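Long-range contact in probable methyltransferase (Bordetella pertussis, PDB 3KTY), which probably methylates RNA as a member of the TrmH (SpoU) family of SAM-dependent methyltransferases, this chain being its SpoU methylase domain: residues 85-90 against 135-140. Residues are numbered along the deposited sequence; the frame is centred on the assembly and turned at random.
Sequences AFALTT and AQIELC
Cys-140 lies over strand 84-89 with its side chain against two alanines, and it has the largest buried area of any residue in the contact. Its SG stands 3.8 Å from CB of Ala-87. With chi1 at -58°, SG is turned anti to the carbonyl carbon of Cys-140, which sends the sulfur on to Ala-87; CB lies between the alanines, 4.0 Å from CB of Ala-87 and 4.3 Å from CB of Ala-85. A side chain this small and apolar fits against both methyls. One turn earlier, the longer branch of Ile-137 spans from the helix to the same methyl, its CG1 reaching CB of Ala-87 at 4.4 Å. Both alanines point toward segment 135-140, Ala-85 facing Cys-140 and Ala-87 facing Cys-140 and Ile-137; such short side chains let the segment settle close to the sheet.

The strand backbone also takes part, for CB of Cys-140 sits 3.5 Å from the carbonyl O of Ala-85, a van der Waals touch. Within 135-140, Cys-140 N donates to Ile-137 O at 2.9 Å, linking the last helical turn to Cys-140 so that both residues can face Ala-87.

On the opposite side of the strand, Phe-86 points away and packs against Ile-123 and Cys-144. The contact thus seats helix 134-138 on one face of the central sheet in the alpha/beta SPOUT fold. The side chains that meet are apolar and no hydrogen bond crosses, so the direct contact rests on van der Waals packing and burial, while the backbone of Ala-85, Phe-86 and Ala-87 pairs with neighbouring strands and Ala-85 also bonds to His-141.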
ATOM      1  N   ALA A  85      13.856  11.012 -12.105  1.00 27.61           N
ATOM      2  CA  ALA A  85      13.274   9.712 -12.277  1.00 31.36           C
ATOM      3  C   ALA A  85      13.850   8.760 -11.288  1.00 36.25           C
ATOM      4  O   ALA A  85      15.061   8.617 -11.211  1.00 43.16           O
ATOM      5  CB  ALA A  85      13.487   9.194 -13.681  1.00 20.99           C
ATOM      6  N   PHE A  86      12.977   8.101 -10.535  1.00 32.94           N
ATOM      7  CA  PHE A  86      13.441   7.055  -9.615  1.00 40.89           C
ATOM      8  C   PHE A  86      13.266   5.657 -10.166  1.00 35.72           C
ATOM      9  O   PHE A  86      12.169   5.277 -10.598  1.00 38.60           O
ATOM     10  CB  PHE A  86      12.721   7.152  -8.269  1.00 31.29           C
ATOM     11  CG  PHE A  86      13.033   8.383  -7.528  1.00 35.71           C
ATOM     12  CD1 PHE A  86      14.130   8.423  -6.675  1.00 36.01           C
ATOM     13  CD2 PHE A  86      12.243   9.518  -7.678  1.00 34.40           C
ATOM     14  CE1 PHE A  86      14.419   9.577  -5.951  1.00 40.14           C
ATOM     15  CE2 PHE A  86      12.518  10.691  -6.962  1.00 31.57           C
ATOM     16  CZ  PHE A  86      13.609  10.717  -6.104  1.00 38.30           C
ATOM     17  N   ALA A  87      14.347   4.895 -10.160  1.00 32.62           N
ATOM     18  CA  ALA A  87      14.239   3.465 -10.411  1.00 33.40           C
ATOM     19  C   ALA A  87      13.793   2.752  -9.116  1.00 41.13           C
ATOM     20  O   ALA A  87      14.552   2.663  -8.153  1.00 42.90           O
ATOM     21  CB  ALA A  87      15.554   2.924 -10.857  1.00 23.94           C
ATOM     22  N   LEU A  88      12.582   2.213  -9.111  1.00 44.81           N
ATOM     23  CA  LEU A  88      12.081   1.457  -7.961  1.00 45.07           C
ATOM     24  C   LEU A  88      12.462  -0.038  -7.962  1.00 44.57           C
ATOM     25  O   LEU A  88      12.155  -0.790  -8.893  1.00 45.77           O
ATOM     26  CB  LEU A  88      10.562   1.602  -7.891  1.00 49.91           C
ATOM     27  CG  LEU A  88       9.962   1.265  -6.529  1.00 51.37           C
ATOM     28  CD1 LEU A  88      10.962   1.586  -5.450  1.00 54.10           C
ATOM     29  CD2 LEU A  88       8.692   2.037  -6.309  1.00 42.80           C
ATOM     30  N   THR A  89      13.114  -0.483  -6.904  1.00 55.55           N
ATOM     31  CA  THR A  89      13.543  -1.878  -6.842  1.00 66.71           C
ATOM     32  C   THR A  89      13.193  -2.623  -5.540  1.00 79.63           C
ATOM     33  O   THR A  89      12.716  -2.035  -4.542  1.00 78.13           O
ATOM     34  CB  THR A  89      15.046  -1.958  -7.015  1.00 66.94           C
ATOM     35  OG1 THR A  89      15.672  -1.544  -5.797  1.00 69.92           O
ATOM     36  CG2 THR A  89      15.507  -1.047  -8.153  1.00 61.41           C
ATOM     37  N   THR A  90      13.431  -3.934  -5.564  1.00 92.38           N
ATOM     38  CA  THR A  90      13.487  -4.737  -4.340  1.00102.52           C
ATOM     39  C   THR A  90      14.578  -5.803  -4.480  1.00108.56           C
ATOM     40  O   THR A  90      14.326  -6.910  -4.951  1.00110.38           O
ATOM     41  CB  THR A  90      12.114  -5.346  -3.947  1.00138.45           C
ATOM     42  OG1 THR A  90      11.323  -5.556  -5.124  1.00138.13           O
ATOM     43  CG2 THR A  90      11.363  -4.407  -3.005  1.00134.20           C
ATOM     44  N   ALA A 135      20.744  -1.497 -17.669  1.00 57.28           N
ATOM     45  CA  ALA A 135      20.691  -0.381 -18.596  1.00 52.54           C
ATOM     46  C   ALA A 135      19.463   0.493 -18.389  1.00 46.55           C
ATOM     47  O   ALA A 135      19.511   1.689 -18.621  1.00 50.88           O
ATOM     48  CB  ALA A 135      20.740  -0.892 -20.026  1.00 54.45           C
ATOM     49  N   GLN A 136      18.351  -0.098 -17.977  1.00 48.03           N
ATOM     50  CA  GLN A 136      17.167   0.690 -17.684  1.00 49.51           C
ATOM     51  C   GLN A 136      17.408   1.518 -16.417  1.00 54.51           C
ATOM     52  O   GLN A 136      17.160   2.734 -16.363  1.00 49.71           O
ATOM     53  CB  GLN A 136      15.952  -0.223 -17.560  1.00 57.95           C
ATOM     54  CG  GLN A 136      15.568  -0.842 -18.899  1.00 66.39           C
ATOM     55  CD  GLN A 136      14.308  -1.709 -18.846  1.00 69.10           C
ATOM     56  OE1 GLN A 136      14.123  -2.537 -17.933  1.00 57.28           O
ATOM     57  NE2 GLN A 136      13.441  -1.531 -19.849  1.00 69.94           N
ATOM     58  N   ILE A 137      17.941   0.852 -15.407  1.00 54.33           N
ATOM     59  CA  ILE A 137      18.334   1.530 -14.190  1.00 53.09           C
ATOM     60  C   ILE A 137      19.316   2.670 -14.439  1.00 49.55           C
ATOM     61  O   ILE A 137      19.146   3.758 -13.897  1.00 47.02           O
ATOM     62  CB  ILE A 137      18.902   0.530 -13.184  1.00 58.08           C
ATOM     63  CG1 ILE A 137      17.773  -0.396 -12.711  1.00 56.26           C
ATOM     64  CG2 ILE A 137      19.572   1.255 -12.019  1.00 52.57           C
ATOM     65  CD1 ILE A 137      18.224  -1.534 -11.818  1.00 54.73           C
ATOM     66  N   GLU A 138      20.318   2.447 -15.278  1.00 54.11           N
ATOM     67  CA  GLU A 138      21.294   3.512 -15.564  1.00 58.77           C
ATOM     68  C   GLU A 138      20.657   4.766 -16.164  1.00 54.80           C
ATOM     69  O   GLU A 138      21.209   5.856 -16.039  1.00 55.05           O
ATOM     70  CB  GLU A 138      22.473   3.038 -16.432  1.00 54.84           C
ATOM     71  CG  GLU A 138      23.701   3.973 -16.280  1.00138.96           C
ATOM     72  CD  GLU A 138      24.890   3.673 -17.218  1.00142.17           C
ATOM     73  OE1 GLU A 138      24.841   2.688 -17.993  1.00145.32           O
ATOM     74  OE2 GLU A 138      25.886   4.437 -17.173  1.00140.38           O
ATOM     75  N   LEU A 139      19.491   4.608 -16.789  1.00 48.59           N
ATOM     76  CA  LEU A 139      18.773   5.731 -17.378  1.00 45.06           C
ATOM     77  C   LEU A 139      18.081   6.628 -16.346  1.00 46.30           C
ATOM     78  O   LEU A 139      17.647   7.724 -16.668  1.00 52.49           O
ATOM     79  CB  LEU A 139      17.733   5.232 -18.374  1.00 46.17           C
ATOM     80  CG  LEU A 139      18.217   4.549 -19.668  1.00 50.70           C
ATOM     81  CD1 LEU A 139      17.032   4.117 -20.532  1.00 53.23           C
ATOM     82  CD2 LEU A 139      19.173   5.455 -20.466  1.00 41.22           C
ATOM     83  N   CYS A 140      17.960   6.166 -15.111  1.00 45.58           N
ATOM     84  CA  CYS A 140      17.250   6.957 -14.083  1.00 47.74           C
ATOM     85  C   CYS A 140      18.196   7.816 -13.254  1.00 47.23           C
ATOM     86  O   CYS A 140      19.396   7.573 -13.217  1.00 51.21           O
ATOM     87  CB  CYS A 140      16.442   6.051 -13.161  1.00 41.20           C
ATOM     88  SG  CYS A 140      15.249   5.046 -14.026  1.00 48.79           S
TER